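Local coordinates for uncharacterized protein (Bacteroides fragilis, PDB 3MSW) that is of unknown function but is probably an exported protein and folds as a single-layer antiparallel beta-sheet of hairpin repeats, at residues A[102-105]-A[111-114]; A[115-120]-A[126-131]; A[10-15]-A[20-25]. All coordinates share one frame; numbering follows the deposited sequence. Where two conformers were deposited one is given.

Contact 1: residues A[102-105]-A[111-114]; sequences IYIT and LIAQ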
# COMPACT_ATOMS: atom_id res chain seq x y z
N ILE A 102 2.05 -2.57 12.57
CA ILE A 102 1.37 -3.64 13.31
C ILE A 102 0.13 -3.05 13.99
O ILE A 102 0.24 -2.03 14.69
CB ILE A 102 2.27 -4.43 14.32
CG1 ILE A 102 3.49 -5.10 13.63
CG2 ILE A 102 1.44 -5.47 15.09
CD1 ILE A 102 4.52 -5.70 14.63
N TYR A 103 -1.03 -3.71 13.80
CA TYR A 103 -2.29 -3.29 14.43
C TYR A 103 -2.81 -4.45 15.25
O TYR A 103 -3.04 -5.53 14.73
CB TYR A 103 -3.34 -2.86 13.38
CG TYR A 103 -2.81 -1.85 12.40
CD1 TYR A 103 -2.85 -0.48 12.67
CD2 TYR A 103 -2.27 -2.25 11.18
CE1 TYR A 103 -2.34 0.45 11.77
CE2 TYR A 103 -1.77 -1.33 10.27
CZ TYR A 103 -1.79 0.02 10.57
OH TYR A 103 -1.31 0.91 9.65
N ILE A 104 -2.97 -4.22 16.56
CA ILE A 104 -3.49 -5.22 17.47
C ILE A 104 -4.88 -4.80 17.92
O ILE A 104 -5.04 -3.70 18.45
CB ILE A 104 -2.51 -5.46 18.67
CG1 ILE A 104 -1.14 -5.98 18.13
CG2 ILE A 104 -3.12 -6.44 19.71
CD1 ILE A 104 -0.01 -5.87 19.10
N THR A 105 -5.88 -5.69 17.73
CA THR A 105 -7.23 -5.42 18.23
C THR A 105 -7.57 -6.41 19.34
O THR A 105 -6.82 -7.37 19.57
CB THR A 105 -8.30 -5.53 17.12
OG1 THR A 105 -8.49 -6.91 16.79
CG2 THR A 105 -7.98 -4.68 15.88
N LEU A 111 -9.40 -1.42 18.29
CA LEU A 111 -7.95 -1.30 18.26
C LEU A 111 -7.40 -1.16 19.69
O LEU A 111 -7.91 -0.35 20.45
CB LEU A 111 -7.55 -0.06 17.45
CG LEU A 111 -6.05 0.10 17.20
CD1 LEU A 111 -5.50 -1.03 16.28
CD2 LEU A 111 -5.74 1.50 16.64
N ILE A 112 -6.38 -1.97 20.05
CA ILE A 112 -5.72 -1.89 21.35
C ILE A 112 -4.47 -1.03 21.17
O ILE A 112 -4.27 -0.09 21.94
CB ILE A 112 -5.30 -3.26 21.97
CG1 ILE A 112 -6.51 -4.18 22.25
CG2 ILE A 112 -4.49 -3.04 23.27
CD1 ILE A 112 -6.11 -5.62 22.57
N ALA A 113 -3.61 -1.40 20.18
CA ALA A 113 -2.33 -0.72 19.93
C ALA A 113 -1.92 -0.73 18.48
O ALA A 113 -2.23 -1.65 17.73
CB ALA A 113 -1.24 -1.36 20.77
N GLN A 114 -1.17 0.31 18.10
CA GLN A 114 -0.63 0.40 16.75
C GLN A 114 0.84 0.74 16.85
O GLN A 114 1.23 1.49 17.75
CB GLN A 114 -1.43 1.36 15.86
CG GLN A 114 -1.38 2.82 16.29
CD GLN A 114 -2.48 3.62 15.65
OE1 GLN A 114 -3.30 4.25 16.32
NE2 GLN A 114 -2.53 3.64 14.33
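Ile-104 and the pair Ile-112 and Ala-113 meet at a classic beta bulge, where two residues of 111-114 face one of 102-105. The carbonyl of Ile-104 takes two backbone donors: Ile-112 N at 2.7 Å from Ile-104 O, and Ala-113 N at 3.2 Å from the same oxygen. In return Ile-104 N reaches Ala-113 O at 2.9 Å (176° at the hydrogen). Ile-112, the first bulge residue, has the psi of -54° expected at that position, and its side chain points toward the partner strand; its CD1 ends 3.5 Å from Thr-105 O and 4.2 Å from Ile-104 CG2. Leu-111 starts out the other way, but with CG anti to the backbone N (chi1 -174°) its CD1 comes back to 3.5 Å from Ile-104 O and 4.1 Å from Tyr-103 CB. The doubly bonded oxygen thus also has a methyl group beside it. On the face carrying Tyr-103 and Gln-114, the tyrosine's CD1 meets the glutamine's CB. Strand 80-89 flanks the edge of 102-105 away from 111-114, and the chain at 132-134 pairs with the other edge of 111-114, where Leu-133 packs on Ile-112 and Ala-113.

Contact 2: residues A[115-120]-A[126-131]; sequences YAYKMN and WILEKD
Trp-126 and selenomethionine Met-119 meet at the end of the pairing nearest the hairpin turn. The Met-119 chain runs with CG anti to its own N (chi1 177°), then folds at chi2 and chi3, so that its terminal CE sits over the centre of the indole's six-membered ring, 3.6 Å from the ring centroid. The selenium stands farther off above the same face, a Met-aromatic contact. Tyr-117 lies on this side of the sheet too, its ring plane at 62° to that of the indole, and its CE2 is 3.6 Å from Leu-128 CD1, a CH-pi approach that is off-centre. The same Leu-128 methyl meets Tyr-115 near the plane of its ring, at the edge. Beyond it, Tyr-115 CD2 is 3.6 Å from Asp-131 CB.

Backbone bonds set the register. Lys-118 and Ile-127 exchange two, Lys-118 N to Ile-127 O at 3.0 Å and Ile-127 N to Lys-118 O at 2.8 Å. Farther along, Ala-116 O receives Glu-129 N at 2.8 Å and Lys-130 N at 3.2 Å, both from one face of its carbonyl plane. That double acceptance and the one-residue shift in register identify a classic beta bulge.

On the face of Ala-116, Lys-118 and Lys-130 lie the two lysines. The Glu-129 side chain, at the bulge, points toward 115-120, where its CG packs against Lys-118 CB. A long salt bridge joins their ends, Lys-118 NZ to Glu-129 OE1 at 3.7 Å.

Aromatic and apolar packing thus predominates on the Trp-126 face, which also carries Asp-131. The lysine face is mixed, with aliphatic contacts such as Ile-127 CD1 on Asn-120 CB beside an exposed ion pair that probably adds little to the backbone ladder.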
# COMPACT_ATOMS: atom_id res chain seq x y z
N TYR A 115 1.64 0.15 15.97
CA TYR A 115 3.08 0.30 15.90
C TYR A 115 3.48 0.60 14.47
O TYR A 115 2.92 0.01 13.53
CB TYR A 115 3.78 -1.00 16.36
CG TYR A 115 3.42 -1.45 17.75
CD1 TYR A 115 2.33 -2.29 17.97
CD2 TYR A 115 4.23 -1.14 18.83
CE1 TYR A 115 1.99 -2.72 19.25
CE2 TYR A 115 3.90 -1.56 20.12
CZ TYR A 115 2.79 -2.35 20.32
OH TYR A 115 2.48 -2.76 21.60
N ALA A 116 4.50 1.46 14.29
CA ALA A 116 5.06 1.79 12.95
C ALA A 116 6.56 1.72 13.07
O ALA A 116 7.12 2.12 14.10
CB ALA A 116 4.66 3.19 12.53
N TYR A 117 7.21 1.20 12.04
CA TYR A 117 8.65 1.01 11.98
C TYR A 117 9.15 1.47 10.64
O TYR A 117 8.45 1.33 9.64
CB TYR A 117 9.05 -0.49 12.11
CG TYR A 117 8.52 -1.18 13.35
CD1 TYR A 117 7.20 -1.64 13.39
CD2 TYR A 117 9.31 -1.33 14.49
CE1 TYR A 117 6.69 -2.26 14.53
CE2 TYR A 117 8.81 -1.97 15.62
CZ TYR A 117 7.51 -2.44 15.64
OH TYR A 117 6.96 -3.05 16.74
N LYS A 118 10.42 1.84 10.61
CA LYS A 118 11.11 2.21 9.40
C LYS A 118 12.36 1.34 9.35
O LYS A 118 13.00 1.12 10.38
CB LYS A 118 11.48 3.71 9.44
CG LYS A 118 12.01 4.26 8.12
CD LYS A 118 12.11 5.79 8.12
CE LYS A 118 10.93 6.48 7.45
NZ LYS A 118 9.75 6.60 8.35
N MSE A 119 12.71 0.84 8.18
CA MSE A 119 13.89 -0.01 8.03
C MSE A 119 15.18 0.80 8.11
O MSE A 119 15.29 1.84 7.45
CB MSE A 119 13.82 -0.80 6.69
CG MSE A 119 15.07 -1.67 6.40
SE MSE A 119 15.37 -2.99 7.84
CE MSE A 119 13.96 -4.19 7.51
N ASN A 120 16.14 0.34 8.92
CA ASN A 120 17.47 0.93 8.98
C ASN A 120 18.25 0.13 7.93
O ASN A 120 18.51 -1.06 8.15
CB ASN A 120 18.11 0.77 10.37
CG ASN A 120 19.43 1.50 10.52
OD1 ASN A 120 20.32 1.42 9.67
ND2 ASN A 120 19.61 2.19 11.63
N TRP A 126 14.56 -3.09 12.00
CA TRP A 126 13.44 -2.15 12.07
C TRP A 126 13.65 -1.17 13.21
O TRP A 126 14.07 -1.57 14.30
CB TRP A 126 12.12 -2.90 12.29
CG TRP A 126 11.69 -3.79 11.16
CD1 TRP A 126 11.58 -5.15 11.19
CD2 TRP A 126 11.17 -3.37 9.89
NE1 TRP A 126 11.10 -5.61 9.99
CE2 TRP A 126 10.80 -4.54 9.19
CE3 TRP A 126 11.00 -2.12 9.27
CZ2 TRP A 126 10.29 -4.50 7.88
CZ3 TRP A 126 10.47 -2.08 7.99
CH2 TRP A 126 10.13 -3.26 7.30
N ILE A 127 13.36 0.11 12.96
CA ILE A 127 13.45 1.18 13.94
C ILE A 127 12.04 1.51 14.34
O ILE A 127 11.24 1.82 13.48
CB ILE A 127 14.15 2.45 13.39
CG1 ILE A 127 15.60 2.21 13.00
CG2 ILE A 127 14.06 3.62 14.39
CD1 ILE A 127 16.12 3.32 11.94
N LEU A 128 11.73 1.54 15.65
CA LEU A 128 10.39 1.91 16.07
C LEU A 128 10.18 3.42 15.88
O LEU A 128 10.98 4.20 16.35
CB LEU A 128 10.16 1.52 17.55
CG LEU A 128 8.81 1.87 18.11
CD1 LEU A 128 7.72 0.92 17.56
CD2 LEU A 128 8.82 1.78 19.66
N GLU A 129 9.07 3.80 15.21
CA GLU A 129 8.74 5.20 14.93
C GLU A 129 7.51 5.64 15.71
O GLU A 129 7.39 6.81 16.05
CB GLU A 129 8.50 5.40 13.42
CG GLU A 129 9.70 5.06 12.56
CD GLU A 129 10.75 6.14 12.46
OE1 GLU A 129 10.45 7.21 11.89
OE2 GLU A 129 11.90 5.89 12.90
N LYS A 130 6.59 4.70 15.94
CA LYS A 130 5.36 4.98 16.66
C LYS A 130 4.85 3.75 17.39
O LYS A 130 4.99 2.64 16.88
CB LYS A 130 4.29 5.55 15.70
CG LYS A 130 3.01 6.02 16.40
CD LYS A 130 2.02 6.62 15.42
CE LYS A 130 0.62 6.66 15.98
NZ LYS A 130 -0.34 7.17 14.97
N ASP A 131 4.36 3.94 18.63
CA ASP A 131 3.71 2.91 19.45
C ASP A 131 2.70 3.60 20.32
O ASP A 131 3.08 4.42 21.17
CB ASP A 131 4.71 2.07 20.28
CG ASP A 131 5.39 2.80 21.41
OD1 ASP A 131 6.18 3.75 21.13
OD2 ASP A 131 5.17 2.40 22.58

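Contact 3: residues A[10-15]-A[20-25]; sequences HNDTME and VCREIY
The hairpin of strands 9-15 and 18-27 forms one margin of the sheet, and its pairing includes a classic beta bulge in which Val-20 and Cys-21 both face Thr-13. Val-20 N bonds to Thr-13 O at 2.9 Å, while Cys-21 N gives the same oxygen only a weak bond. Thr-13 N answers with a 2.8 Å bond to Cys-21 O. Away from the bulge the ladder is regular: Asn-11 and Glu-23 exchange backbone bonds, each N lying 2.9 Å from the other residue's O. Val-20 also packs both methyls against Glu-15 CB.

The face bearing His-10, Asp-12 and Arg-22 holds a layered polar cluster. Arg-22 grips Asp-12 side-on, with NE to OD1 at 2.7 Å and NH2 to OD2 at 2.9 Å, each oxygen being met on its syn side. The two flat groups are only 4° from coplanar, and a bend at chi3 (-62°) turns the guanidinium alongside the carboxylate. His-10 lies flat on the guanidinium, planes 9° apart and centres 3.9 Å apart, with Arg-22 NE over the middle of the imidazole. Two bonds to the carboxylate and a ring over one face together would restrict rotation of the guanidinium. Ile-24 CD1 touches His-10 CB beside this stack.

Strand 35-46 runs along the other edge of 18-27, with Met-40 and Lys-42 touching Cys-21. On the Asn-11 and Thr-13 face, waters supplement direct contacts. One hydrogen-bonds to Thr-13 OG1 and donates to Asn-11 O; another accepts from Asn-11 ND2 and donates to Glu-23 OE1, 3.1 Å away.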
# COMPACT_ATOMS: atom_id res chain seq x y z
N HIS A 10 -10.43 7.04 -10.14
CA HIS A 10 -10.01 5.67 -10.32
C HIS A 10 -11.03 4.78 -11.02
O HIS A 10 -12.22 5.12 -11.16
CB HIS A 10 -9.48 5.05 -9.01
CG HIS A 10 -10.52 4.75 -7.97
ND1 HIS A 10 -10.54 5.42 -6.77
CD2 HIS A 10 -11.54 3.85 -7.99
CE1 HIS A 10 -11.55 4.91 -6.07
NE2 HIS A 10 -12.20 3.98 -6.77
N ASN A 11 -10.55 3.63 -11.46
CA ASN A 11 -11.37 2.61 -12.09
C ASN A 11 -10.99 1.25 -11.53
O ASN A 11 -9.85 0.80 -11.72
CB ASN A 11 -11.26 2.65 -13.61
CG ASN A 11 -12.25 1.72 -14.27
OD1 ASN A 11 -13.41 1.64 -13.88
ND2 ASN A 11 -11.77 0.93 -15.23
N ASP A 12 -11.94 0.61 -10.83
CA ASP A 12 -11.82 -0.69 -10.18
C ASP A 12 -12.24 -1.86 -11.05
O ASP A 12 -13.27 -1.80 -11.73
CB ASP A 12 -12.64 -0.72 -8.88
CG ASP A 12 -12.05 0.16 -7.78
OD1 ASP A 12 -10.97 0.73 -8.00
OD2 ASP A 12 -12.66 0.24 -6.68
N THR A 13 -11.47 -2.95 -10.98
CA THR A 13 -11.83 -4.22 -11.62
C THR A 13 -12.07 -5.21 -10.48
O THR A 13 -11.19 -5.44 -9.65
CB THR A 13 -10.78 -4.71 -12.60
OG1 THR A 13 -10.50 -3.66 -13.53
CG2 THR A 13 -11.21 -5.98 -13.36
N MSE A 14 -13.28 -5.81 -10.44
CA MSE A 14 -13.71 -6.80 -9.45
C MSE A 14 -13.62 -8.21 -10.03
O MSE A 14 -13.87 -8.40 -11.22
CB MSE A 14 -15.20 -6.56 -9.07
CG MSE A 14 -15.47 -5.13 -8.53
SE MSE A 14 -14.43 -4.62 -6.99
CE MSE A 14 -15.26 -5.70 -5.70
N GLU A 15 -13.30 -9.19 -9.19
CA GLU A 15 -13.27 -10.61 -9.56
C GLU A 15 -13.69 -11.44 -8.35
O GLU A 15 -13.08 -11.33 -7.28
CB GLU A 15 -11.88 -11.03 -10.09
CG GLU A 15 -11.79 -12.50 -10.47
CD GLU A 15 -12.55 -12.92 -11.71
OE1 GLU A 15 -12.93 -12.04 -12.51
OE2 GLU A 15 -12.80 -14.14 -11.86
N VAL A 20 -9.45 -6.59 -7.62
CA VAL A 20 -8.19 -7.17 -8.14
C VAL A 20 -7.30 -6.12 -8.82
O VAL A 20 -6.10 -6.31 -8.96
CB VAL A 20 -8.40 -8.45 -9.00
CG1 VAL A 20 -9.00 -9.58 -8.16
CG2 VAL A 20 -9.24 -8.16 -10.26
N CYS A 21 -7.88 -5.02 -9.26
CA CYS A 21 -7.08 -3.97 -9.89
C CYS A 21 -7.72 -2.63 -9.67
O CYS A 21 -8.93 -2.51 -9.77
CB CYS A 21 -6.90 -4.25 -11.39
SG CYS A 21 -5.90 -3.00 -12.24
N ARG A 22 -6.90 -1.63 -9.39
CA ARG A 22 -7.40 -0.27 -9.29
C ARG A 22 -6.47 0.59 -10.12
O ARG A 22 -5.26 0.61 -9.86
CB ARG A 22 -7.46 0.26 -7.83
CG ARG A 22 -7.71 1.81 -7.82
CD ARG A 22 -8.08 2.29 -6.43
NE ARG A 22 -9.32 1.65 -6.01
CZ ARG A 22 -9.85 1.74 -4.80
NH1 ARG A 22 -9.25 2.47 -3.87
NH2 ARG A 22 -10.97 1.10 -4.51
N GLU A 23 -7.02 1.29 -11.12
CA GLU A 23 -6.21 2.17 -11.97
C GLU A 23 -6.53 3.63 -11.67
O GLU A 23 -7.70 3.99 -11.61
CB GLU A 23 -6.39 1.84 -13.45
CG GLU A 23 -5.34 2.54 -14.30
CD GLU A 23 -5.30 2.14 -15.76
OE1 GLU A 23 -5.80 1.04 -16.09
OE2 GLU A 23 -4.80 2.94 -16.59
N ILE A 24 -5.50 4.45 -11.48
CA ILE A 24 -5.63 5.87 -11.14
C ILE A 24 -5.34 6.71 -12.35
O ILE A 24 -4.30 6.52 -12.98
CB ILE A 24 -4.70 6.28 -9.95
CG1 ILE A 24 -4.76 5.27 -8.74
CG2 ILE A 24 -4.87 7.77 -9.54
CD1 ILE A 24 -6.01 5.16 -8.03
N TYR A 25 -6.20 7.71 -12.61
CA TYR A 25 -6.06 8.63 -13.75
C TYR A 25 -6.11 10.06 -13.33
O TYR A 25 -6.73 10.38 -12.33
CB TYR A 25 -7.23 8.47 -14.75
CG TYR A 25 -7.39 7.07 -15.31
CD1 TYR A 25 -8.16 6.12 -14.64
CD2 TYR A 25 -6.83 6.72 -16.53
CE1 TYR A 25 -8.32 4.83 -15.16
CE2 TYR A 25 -7.01 5.45 -17.07
CZ TYR A 25 -7.76 4.51 -16.39
OH TYR A 25 -7.91 3.25 -16.90
O HOH W 1 -9.05 -1.45 -12.99
O HOH W 2 -8.80 0.26 -15.65

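All three contacts pair chain-neighbouring strands of one antiparallel sheet whose spatial order follows the sequence. Contacts 1 and 2 share strand 111-120 and touch, with centres 14 Å apart: Ile-102 N lies 2.9 Å from Tyr-115 O, a probable hydrogen bond, and Ile-104 CD1 packs 3.7 Å from Tyr-115 CE1. Contact 3 is at the opposite margin, its centre about 29 Å from that of contact 1 and 31 Å from that of contact 2, without touching either. Propanediol, probably from the crystallisation liquor, is bound near all three contacts, about 3 Å from the side chain of Asp-131, 5 Å from that of Ala-113 and 6 Å from that of Arg-22; this does not establish a functional site.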